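Local coordinates for protein Fc fragment of IgE receptor II (Bos taurus, PDB 6PWS) that is the carbohydrate-recognition domain of the low-affinity IgE receptor CD23 and binds mannose-type sugars through calcium, at residues T8-W13 / C128-T133; H48-Q53 / L86-W91; R70-E75 / G102-M107. All blocks are in the same frame, centred on the assembly; numbering follows the deposited sequence.

Interaction 1. Residues T8-W13 / C128-T133; sequences TCPEAW and CDRLAT
Thr8 and Thr133 pair through their backbones as a single antiparallel, hydrogen-bonded bridge. Thr8 N donates to Thr133 O (2.9 Å, 159° at the hydrogen). Thr133 N donates back to Thr8 O (3.0 Å). Beside this pair, Ala132 CA makes a CA-H...O contact with the same Thr8 O at 3.5 Å.

A water adds to the polar group. It donates to Thr8 O and lies 2.7 Å from Thr133 OG1. With chi1 at 59°, this hydroxyl sits between its own backbone N and carbonyl carbon, which brings it round to the water.

The apolar part centres on Trp13. Arg130 crosses its indole at about a right angle and lays CD over one face, in a CH-pi contact 3.9 Å from the centroid of the six-membered ring of Trp13. Arg130 CG follows close to the same end of the ring. Pro10 CG lies toward the rim of this same face and also meets Arg130 NE (3.7 Å). The bend at chi3 (55°) takes NE off the indole and sets it beside Pro10 CG; the guanidinium goes on to His41 O, which NH1 meets in a hydrogen bond. Cys128 CB approaches Trp13 CH2 obliquely, at 3.8 Å. A type II turn from Pro10 to Trp13 folds the proline back onto the indole face.

Other parts of the chain hold the neighbouring groups. Asp129 forms a salt bridge with Lys19. Disulfides tie Cys9 to Cys20 and Cys128 to Cys37.

The contact joins the N-terminal extension to the strand at the end of the chain, as in long-form C-type lectin domains. Its chemistry is divided: backbone bonds and a water fix the two termini at the exposed end, while the aliphatic part of an arginine packs on tryptophan at the buried end.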
loop_
_atom_site.group_PDB
_atom_site.type_symbol
_atom_site.label_atom_id
_atom_site.label_comp_id
_atom_site.label_asym_id
_atom_site.label_seq_id
_atom_site.Cartn_x
_atom_site.Cartn_y
_atom_site.Cartn_z
ATOM N N THR A 8 -18.484 -9.391 2.816
ATOM C CA THR A 8 -17.807 -10.416 3.596
ATOM C C THR A 8 -16.310 -10.379 3.326
ATOM O O THR A 8 -15.871 -10.192 2.186
ATOM C CB THR A 8 -18.381 -11.793 3.258
ATOM O OG1 THR A 8 -19.740 -11.850 3.704
ATOM C CG2 THR A 8 -17.590 -12.898 3.932
ATOM N N CYS A 9 -15.535 -10.543 4.388
ATOM C CA CYS A 9 -14.084 -10.564 4.331
ATOM C C CYS A 9 -13.573 -11.790 5.065
ATOM O O CYS A 9 -14.256 -12.329 5.945
ATOM C CB CYS A 9 -13.515 -9.300 4.992
ATOM S SG CYS A 9 -13.940 -7.764 4.139
ATOM N N PRO A 10 -12.365 -12.250 4.737
ATOM C CA PRO A 10 -11.776 -13.350 5.504
ATOM C C PRO A 10 -11.562 -12.937 6.953
ATOM O O PRO A 10 -11.500 -11.751 7.297
ATOM C CB PRO A 10 -10.442 -13.615 4.789
ATOM C CG PRO A 10 -10.560 -12.948 3.455
ATOM C CD PRO A 10 -11.461 -11.775 3.674
ATOM N N GLU A 11 -11.465 -13.942 7.818
ATOM C CA GLU A 11 -11.162 -13.694 9.218
ATOM C C GLU A 11 -9.906 -12.837 9.324
ATOM O O GLU A 11 -8.919 -13.062 8.619
ATOM C CB GLU A 11 -10.951 -15.026 9.936
ATOM C CG GLU A 11 -10.786 -14.897 11.438
ATOM C CD GLU A 11 -10.583 -16.234 12.119
ATOM O OE1 GLU A 11 -10.768 -17.276 11.454
ATOM O OE2 GLU A 11 -10.235 -16.240 13.319
ATOM N N ALA A 12 -9.956 -11.838 10.201
ATOM C CA ALA A 12 -8.876 -10.912 10.519
ATOM C C ALA A 12 -8.799 -9.729 9.549
ATOM O O ALA A 12 -8.059 -8.785 9.828
ATOM C CB ALA A 12 -7.493 -11.582 10.640
ATOM N N TRP A 13 -9.548 -9.733 8.454
ATOM C CA TRP A 13 -9.588 -8.624 7.510
ATOM C C TRP A 13 -10.728 -7.668 7.866
ATOM O O TRP A 13 -11.666 -8.029 8.581
ATOM C CB TRP A 13 -9.783 -9.156 6.091
ATOM C CG TRP A 13 -8.640 -9.962 5.541
ATOM C CD1 TRP A 13 -8.166 -11.147 6.011
ATOM C CD2 TRP A 13 -7.863 -9.651 4.378
ATOM N NE1 TRP A 13 -7.130 -11.593 5.226
ATOM C CE2 TRP A 13 -6.923 -10.687 4.215
ATOM C CE3 TRP A 13 -7.858 -8.585 3.469
ATOM C CZ2 TRP A 13 -5.991 -10.689 3.171
ATOM C CZ3 TRP A 13 -6.931 -8.584 2.443
ATOM C CH2 TRP A 13 -6.015 -9.631 2.300
ATOM N N CYS A 128 -2.638 -4.971 2.850
ATOM C CA CYS A 128 -3.130 -5.742 1.724
ATOM C C CYS A 128 -4.598 -5.424 1.473
ATOM O O CYS A 128 -5.327 -5.008 2.385
ATOM C CB CYS A 128 -3.053 -7.258 1.977
ATOM S SG CYS A 128 -1.570 -7.871 2.806
ATOM N N ASP A 129 -5.054 -5.706 0.252
ATOM C CA ASP A 129 -6.479 -5.664 -0.039
ATOM C C ASP A 129 -6.912 -6.872 -0.862
ATOM O O ASP A 129 -6.101 -7.647 -1.391
ATOM C CB ASP A 129 -6.948 -4.317 -0.642
ATOM C CG ASP A 129 -6.445 -4.040 -2.058
ATOM O OD1 ASP A 129 -6.130 -4.991 -2.791
ATOM O OD2 ASP A 129 -6.392 -2.834 -2.420
ATOM N N ARG A 130 -8.235 -7.022 -0.898
ATOM C CA ARG A 130 -8.977 -8.013 -1.648
ATOM C C ARG A 130 -10.346 -7.412 -1.925
ATOM O O ARG A 130 -10.796 -6.497 -1.226
ATOM C CB ARG A 130 -9.262 -9.266 -0.816
ATOM C CG ARG A 130 -8.160 -10.281 -0.766
ATOM C CD ARG A 130 -8.478 -11.397 0.233
ATOM N NE ARG A 130 -9.759 -12.072 0.002
ATOM C CZ ARG A 130 -9.937 -13.151 -0.763
ATOM N NH1 ARG A 130 -8.918 -13.699 -1.415
ATOM N NH2 ARG A 130 -11.148 -13.689 -0.878
ATOM N N LEU A 131 -11.036 -7.939 -2.927
ATOM C CA LEU A 131 -12.436 -7.593 -3.103
ATOM C C LEU A 131 -13.276 -8.325 -2.063
ATOM O O LEU A 131 -13.006 -9.479 -1.721
ATOM C CB LEU A 131 -12.919 -7.988 -4.495
ATOM C CG LEU A 131 -12.119 -7.386 -5.648
ATOM C CD1 LEU A 131 -12.704 -7.840 -6.980
ATOM C CD2 LEU A 131 -12.070 -5.871 -5.559
ATOM N N ALA A 132 -14.292 -7.649 -1.546
ATOM C CA ALA A 132 -15.208 -8.311 -0.633
ATOM C C ALA A 132 -16.042 -9.335 -1.399
ATOM O O ALA A 132 -16.322 -9.176 -2.592
ATOM C CB ALA A 132 -16.117 -7.285 0.030
ATOM N N THR A 133 -16.416 -10.406 -0.707
ATOM C CA THR A 133 -17.233 -11.472 -1.263
ATOM C C THR A 133 -18.633 -11.388 -0.664
ATOM O O THR A 133 -18.935 -10.516 0.160
ATOM C CB THR A 133 -16.579 -12.833 -1.007
ATOM O OG1 THR A 133 -16.419 -13.032 0.403
ATOM C CG2 THR A 133 -15.217 -12.908 -1.684
HETATM O O HOH W 1 -14.080 -12.851 1.757
#

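Interaction 2. Residues H48-Q53 / L86-W91; sequences HSPEEQ and LDYSNW
His48 and Asp87 are joined by a short, nearly straight hydrogen bond. ND1 of His48 donates to OD1 of Asp87 at 2.7 Å (169°). Asp87 OD1 lies in the imidazole plane and is met on the syn side of the carboxylate, 21° out of the carboxylate plane. The carboxylate stands perpendicular to the ring. A water donates to His48 O and, weakly, to Asp87 OD2.

Tyr88 makes the broad packing. Its CG is anti to the backbone N (chi1 169°), which lays the ring against the start of the helix. Ser49 C sits over the ring centre, and Pro50 CD approaches Tyr88 CD1 at 3.8 Å. At the far end, Tyr88 OH reaches Gln53 CG at 3.3 Å. Gln53 also crosses Asn90, with Gln53 CD 3.4 Å from Asn90 ND2.

A second shell sets these groups. His48 NE2 bonds to Asp82, so both ring nitrogens are held. Glu52 OE1 accepts from His48 N (2.9 Å). Ser49 is the N-cap of helix 50-59, its OG accepting from Glu52 N at 3.1 Å. Gln53 OE1 is bonded to Trp114 NE1, and Asn90 OD1 to Lys113.

The arrangement seats the capped start of helix 50-59, the second helix of the C-type lectin fold, on the loop that follows strand 79-80.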
loop_
_atom_site.group_PDB
_atom_site.type_symbol
_atom_site.label_atom_id
_atom_site.label_comp_id
_atom_site.label_asym_id
_atom_site.label_seq_id
_atom_site.Cartn_x
_atom_site.Cartn_y
_atom_site.Cartn_z
ATOM N N HIS A 48 -7.719 4.359 -4.670
ATOM C CA HIS A 48 -8.361 4.984 -5.820
ATOM C C HIS A 48 -9.375 6.068 -5.492
ATOM O O HIS A 48 -10.095 6.514 -6.400
ATOM C CB HIS A 48 -8.983 3.915 -6.727
ATOM C CG HIS A 48 -7.952 3.056 -7.375
ATOM N ND1 HIS A 48 -7.117 3.536 -8.362
ATOM C CD2 HIS A 48 -7.556 1.784 -7.139
ATOM C CE1 HIS A 48 -6.276 2.588 -8.727
ATOM N NE2 HIS A 48 -6.522 1.512 -8.004
ATOM N N SER A 49 -9.427 6.552 -4.254
ATOM C CA SER A 49 -10.346 7.637 -3.928
ATOM C C SER A 49 -9.923 8.267 -2.613
ATOM O O SER A 49 -9.241 7.631 -1.798
ATOM C CB SER A 49 -11.791 7.126 -3.802
ATOM O OG SER A 49 -11.941 6.294 -2.665
ATOM N N PRO A 50 -10.388 9.493 -2.348
ATOM C CA PRO A 50 -10.121 10.100 -1.040
ATOM C C PRO A 50 -10.798 9.352 0.099
ATOM O O PRO A 50 -10.269 9.335 1.216
ATOM C CB PRO A 50 -10.641 11.541 -1.202
ATOM C CG PRO A 50 -11.623 11.476 -2.321
ATOM C CD PRO A 50 -11.084 10.424 -3.264
ATOM N N GLU A 51 -11.960 8.744 -0.141
ATOM C CA GLU A 51 -12.647 8.011 0.921
ATOM C C GLU A 51 -11.858 6.765 1.311
ATOM O O GLU A 51 -11.724 6.441 2.502
ATOM C CB GLU A 51 -14.058 7.644 0.463
ATOM C CG GLU A 51 -14.978 8.841 0.207
ATOM C CD GLU A 51 -14.773 9.547 -1.141
ATOM O OE1 GLU A 51 -14.089 9.003 -2.040
ATOM O OE2 GLU A 51 -15.316 10.666 -1.292
ATOM N N GLU A 52 -11.323 6.057 0.316
ATOM C CA GLU A 52 -10.482 4.898 0.596
ATOM C C GLU A 52 -9.207 5.327 1.312
ATOM O O GLU A 52 -8.777 4.690 2.286
ATOM C CB GLU A 52 -10.185 4.166 -0.714
ATOM C CG GLU A 52 -9.380 2.896 -0.543
ATOM C CD GLU A 52 -9.283 2.065 -1.816
ATOM O OE1 GLU A 52 -9.316 2.650 -2.934
ATOM O OE2 GLU A 52 -9.171 0.822 -1.686
ATOM N N GLN A 53 -8.576 6.409 0.842
ATOM C CA GLN A 53 -7.397 6.902 1.541
ATOM C C GLN A 53 -7.722 7.267 2.984
ATOM O O GLN A 53 -6.932 6.983 3.887
ATOM C CB GLN A 53 -6.798 8.104 0.813
ATOM C CG GLN A 53 -5.556 8.653 1.518
ATOM C CD GLN A 53 -4.408 7.658 1.526
ATOM O OE1 GLN A 53 -3.951 7.226 0.468
ATOM N NE2 GLN A 53 -3.926 7.305 2.711
ATOM N N LEU A 86 -3.890 5.581 -12.482
ATOM C CA LEU A 86 -3.298 6.516 -11.522
ATOM C C LEU A 86 -4.267 7.691 -11.347
ATOM O O LEU A 86 -4.045 8.813 -11.807
ATOM C CB LEU A 86 -1.932 6.977 -12.014
ATOM C CG LEU A 86 -0.919 5.882 -12.353
ATOM C CD1 LEU A 86 0.427 6.514 -12.694
ATOM C CD2 LEU A 86 -0.779 4.849 -11.224
ATOM N N ASP A 87 -5.390 7.400 -10.677
ATOM C CA ASP A 87 -6.537 8.302 -10.662
ATOM C C ASP A 87 -6.727 9.043 -9.343
ATOM O O ASP A 87 -7.578 9.941 -9.269
ATOM C CB ASP A 87 -7.813 7.548 -11.083
ATOM C CG ASP A 87 -8.064 6.259 -10.303
ATOM O OD1 ASP A 87 -7.464 6.055 -9.228
ATOM O OD2 ASP A 87 -8.883 5.443 -10.785
ATOM N N TYR A 88 -5.937 8.729 -8.322
ATOM C CA TYR A 88 -6.006 9.389 -7.025
ATOM C C TYR A 88 -4.606 9.364 -6.430
ATOM O O TYR A 88 -3.969 8.300 -6.421
ATOM C CB TYR A 88 -6.982 8.661 -6.067
ATOM C CG TYR A 88 -6.820 9.198 -4.665
ATOM C CD1 TYR A 88 -7.398 10.412 -4.288
ATOM C CD2 TYR A 88 -5.986 8.567 -3.760
ATOM C CE1 TYR A 88 -7.155 10.963 -3.037
ATOM C CE2 TYR A 88 -5.731 9.103 -2.517
ATOM C CZ TYR A 88 -6.316 10.304 -2.159
ATOM O OH TYR A 88 -6.013 10.814 -0.928
ATOM N N SER A 89 -4.126 10.490 -5.891
ATOM C CA SER A 89 -2.845 10.483 -5.196
ATOM C C SER A 89 -2.933 11.151 -3.829
ATOM O O SER A 89 -3.773 12.019 -3.578
ATOM C CB SER A 89 -1.729 11.136 -6.017
ATOM O OG SER A 89 -2.025 12.492 -6.311
ATOM N N ASN A 90 -1.997 10.764 -2.961
ATOM C CA ASN A 90 -1.854 11.345 -1.633
ATOM C C ASN A 90 -0.385 11.554 -1.295
ATOM O O ASN A 90 0.047 11.289 -0.168
ATOM C CB ASN A 90 -2.547 10.486 -0.577
ATOM C CG ASN A 90 -2.739 11.214 0.728
ATOM O OD1 ASN A 90 -3.080 12.400 0.736
ATOM N ND2 ASN A 90 -2.550 10.511 1.847
ATOM N N TRP A 91 0.410 12.046 -2.253
ATOM C CA TRP A 91 1.834 12.227 -2.026
ATOM C C TRP A 91 2.114 13.251 -0.934
ATOM O O TRP A 91 1.570 14.362 -0.945
ATOM C CB TRP A 91 2.507 12.708 -3.317
ATOM C CG TRP A 91 2.481 11.724 -4.444
ATOM C CD1 TRP A 91 1.805 11.845 -5.628
ATOM C CD2 TRP A 91 3.181 10.468 -4.502
ATOM N NE1 TRP A 91 2.031 10.745 -6.417
ATOM C CE2 TRP A 91 2.872 9.886 -5.751
ATOM C CE3 TRP A 91 4.067 9.801 -3.639
ATOM C CZ2 TRP A 91 3.432 8.677 -6.167
ATOM C CZ3 TRP A 91 4.618 8.595 -4.052
ATOM C CH2 TRP A 91 4.290 8.045 -5.302
HETATM O O HOH W 2 -11.308 6.204 -8.880
#

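Interaction 3. Residues R70-E75 / G102-M107; sequences RDLDIE and GENCVM. With CA (calcium ion), chain C; CA (calcium ion), chain B; MMA (methyl alpha-D-mannopyranoside), chain D.
One calcium ion (chain C) is gripped from both segments. Asp71 and Glu75 each chelate it through both carboxylate oxygens, and the shortest of these four bonds is Glu75 OE1 to calcium, 2.4 Å. Residues 102-107 answer with the carbonyl Glu103 O, 2.5 Å from the metal, and with the side chain of Asn104. A water and Asp98 complete the shell. This is the auxiliary calcium site of a C-type lectin domain, next to the sugar-binding one.

The carboxylate of Asp71 is also held by Gly76 N, which donates to OD2. Glu75 extends with CG anti to its backbone N and then bends at chi2 (56°), which brings its carboxylate back to the ion. The calcium lets acid groups crowd together: Asp71 OD2 and Glu75 OE2 are only 3.0 Å apart, and the metal probably offsets their repulsion.

Beside the site the backbones meet. Asp71 N donates to Asn104 O (2.9 Å, 154°), next to the antiparallel, non-hydrogen-bonded pair of Arg70 and Cys105. Asn104 and Cys105 both face Ala117, forming a classic beta bulge. Leu72 packs alongside, with CD2 against Asn104 CB (3.8 Å) and CD1 toward Cys105 SG. That sulfur is in the disulfide to Cys119.

Glu103 links the two metals. Its carbonyl binds the first, while its side chain, extended beyond CG, runs to the second calcium (chain B). Glu95, Asn97, Asn115 and Asp116 also bind there, as does the methyl alpha-D-mannopyranoside. Glu103 OE1 also accepts from Ala99 N. It lies 2.4 Å from this calcium, and the sugar places its hydroxyls O3 and O4 each 2.5 Å from the same ion.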
loop_
_atom_site.group_PDB
_atom_site.type_symbol
_atom_site.label_atom_id
_atom_site.label_comp_id
_atom_site.label_asym_id
_atom_site.label_seq_id
_atom_site.Cartn_x
_atom_site.Cartn_y
_atom_site.Cartn_z
ATOM N N ARG A 70 4.579 1.019 -7.143
ATOM C CA ARG A 70 6.013 0.932 -7.395
ATOM C C ARG A 70 6.314 1.465 -8.789
ATOM O O ARG A 70 5.454 1.438 -9.670
ATOM C CB ARG A 70 6.525 -0.515 -7.245
ATOM C CG ARG A 70 6.225 -1.475 -8.397
ATOM C CD ARG A 70 4.743 -1.830 -8.612
ATOM N NE ARG A 70 4.613 -2.804 -9.704
ATOM C CZ ARG A 70 3.471 -3.351 -10.140
ATOM N NH1 ARG A 70 2.316 -3.022 -9.565
ATOM N NH2 ARG A 70 3.484 -4.213 -11.157
ATOM N N ASP A 71 7.564 1.917 -8.986
ATOM C CA ASP A 71 8.075 2.297 -10.303
ATOM C C ASP A 71 9.353 1.531 -10.646
ATOM O O ASP A 71 10.238 2.047 -11.330
ATOM C CB ASP A 71 8.267 3.804 -10.502
ATOM C CG ASP A 71 9.434 4.409 -9.729
ATOM O OD1 ASP A 71 9.860 3.862 -8.699
ATOM O OD2 ASP A 71 9.912 5.490 -10.162
ATOM N N LEU A 72 9.434 0.282 -10.202
ATOM C CA LEU A 72 10.586 -0.568 -10.495
ATOM C C LEU A 72 10.841 -0.756 -11.992
ATOM O O LEU A 72 11.999 -0.766 -12.427
ATOM C CB LEU A 72 10.403 -1.932 -9.827
ATOM C CG LEU A 72 10.692 -1.952 -8.328
ATOM C CD1 LEU A 72 10.030 -3.137 -7.642
ATOM C CD2 LEU A 72 12.201 -1.964 -8.108
ATOM N N ASP A 73 9.802 -0.986 -12.792
ATOM C CA ASP A 73 10.032 -1.408 -14.177
ATOM C C ASP A 73 10.490 -0.261 -15.069
ATOM O O ASP A 73 11.420 -0.418 -15.869
ATOM C CB ASP A 73 8.780 -2.064 -14.750
ATOM C CG ASP A 73 8.512 -3.433 -14.159
ATOM O OD1 ASP A 73 9.441 -4.025 -13.554
ATOM O OD2 ASP A 73 7.363 -3.906 -14.293
ATOM N N ILE A 74 9.832 0.881 -14.973
ATOM C CA ILE A 74 10.260 2.089 -15.668
ATOM C C ILE A 74 10.241 3.205 -14.638
ATOM O O ILE A 74 9.184 3.510 -14.070
ATOM C CB ILE A 74 9.374 2.452 -16.873
ATOM C CG1 ILE A 74 9.466 1.392 -17.971
ATOM C CG2 ILE A 74 9.782 3.828 -17.430
ATOM C CD1 ILE A 74 8.508 1.623 -19.119
ATOM N N GLU A 75 11.397 3.812 -14.401
ATOM C CA GLU A 75 11.500 4.892 -13.439
ATOM C C GLU A 75 10.488 5.979 -13.767
ATOM O O GLU A 75 10.356 6.407 -14.917
ATOM C CB GLU A 75 12.919 5.452 -13.447
ATOM C CG GLU A 75 13.142 6.633 -12.510
ATOM C CD GLU A 75 12.770 6.345 -11.056
ATOM O OE1 GLU A 75 12.904 5.186 -10.616
ATOM O OE2 GLU A 75 12.349 7.291 -10.343
ATOM N N GLY A 102 18.016 5.794 -5.660
ATOM C CA GLY A 102 16.791 5.335 -6.284
ATOM C C GLY A 102 15.794 4.806 -5.266
ATOM O O GLY A 102 16.137 3.975 -4.419
ATOM N N GLU A 103 14.554 5.283 -5.350
ATOM C CA GLU A 103 13.460 4.873 -4.469
ATOM C C GLU A 103 12.315 4.423 -5.362
ATOM O O GLU A 103 11.724 5.247 -6.071
ATOM C CB GLU A 103 13.020 6.009 -3.552
ATOM C CG GLU A 103 14.110 6.399 -2.579
ATOM C CD GLU A 103 13.682 7.490 -1.632
ATOM O OE1 GLU A 103 12.992 8.437 -2.073
ATOM O OE2 GLU A 103 14.019 7.386 -0.424
ATOM N N ASN A 104 12.004 3.122 -5.341
ATOM C CA ASN A 104 11.100 2.576 -6.347
ATOM C C ASN A 104 9.882 1.872 -5.775
ATOM O O ASN A 104 9.093 1.325 -6.552
ATOM C CB ASN A 104 11.871 1.694 -7.326
ATOM C CG ASN A 104 13.106 2.398 -7.858
ATOM O OD1 ASN A 104 13.072 3.580 -8.205
ATOM N ND2 ASN A 104 14.209 1.683 -7.912
ATOM N N CYS A 105 9.688 1.929 -4.456
ATOM C CA CYS A 105 8.575 1.269 -3.777
ATOM C C CYS A 105 7.900 2.293 -2.877
ATOM O O CYS A 105 8.580 3.048 -2.184
ATOM C CB CYS A 105 9.096 0.102 -2.941
ATOM S SG CYS A 105 9.776 -1.258 -3.957
ATOM N N VAL A 106 6.570 2.316 -2.852
ATOM C CA VAL A 106 5.854 3.369 -2.136
ATOM C C VAL A 106 5.328 2.878 -0.795
ATOM O O VAL A 106 4.810 1.760 -0.662
ATOM C CB VAL A 106 4.732 3.967 -3.005
ATOM C CG1 VAL A 106 4.022 5.111 -2.285
ATOM C CG2 VAL A 106 5.298 4.458 -4.331
ATOM N N MET A 107 5.461 3.755 0.200
ATOM C CA MET A 107 4.962 3.562 1.548
ATOM C C MET A 107 4.036 4.712 1.926
ATOM O O MET A 107 4.106 5.808 1.356
ATOM C CB MET A 107 6.121 3.527 2.564
ATOM C CG MET A 107 6.840 4.875 2.694
ATOM S SD MET A 107 8.289 4.873 3.765
ATOM C CE MET A 107 7.514 4.646 5.366
HETATM CA CA CA C . 11.747 5.621 -8.512
HETATM CA CA CA B . 11.144 9.691 -1.206
HETATM C C1 MMA D . 14.628 10.473 3.352
HETATM C C2 MMA D . 13.773 9.369 2.747
HETATM C C3 MMA D . 13.253 9.845 1.442
HETATM C C4 MMA D . 12.418 11.083 1.598
HETATM C C5 MMA D . 13.196 12.187 2.313
HETATM C C6 MMA D . 12.277 13.322 2.657
HETATM C C7 MMA D . 16.508 11.779 2.735
HETATM O O1 MMA D . 15.641 10.700 2.466
HETATM O O2 MMA D . 12.664 9.026 3.595
HETATM O O3 MMA D . 12.416 8.837 0.835
HETATM O O4 MMA D . 12.007 11.486 0.294
HETATM O O5 MMA D . 13.804 11.704 3.566
HETATM O O6 MMA D . 13.006 14.309 3.335
HETATM O O HOH W 3 10.486 7.446 -7.692
#

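Interaction 3 forms part of the calcium and sugar end of the domain; interaction 1 joins the chain termini on the opposite side of the chain's centre, about 27 Å away centre to centre. Both reach the same sheet. Interaction 2 lies about 18 Å from interaction 3 and 20 Å from interaction 1, centre to centre. It touches interaction 3 where Trp91 CH2 packs on Val106 CG2 (3.9 Å). The side chain of Asn90 is still about 14 Å from a calcium. In sequence, interactions 2 and 3 alternate their segments, and both are nested within the span closed by 8-13 and 128-133. Interaction 3 alone includes a residue of the sugar pocket, Glu103; the others hold no calcium ligand either.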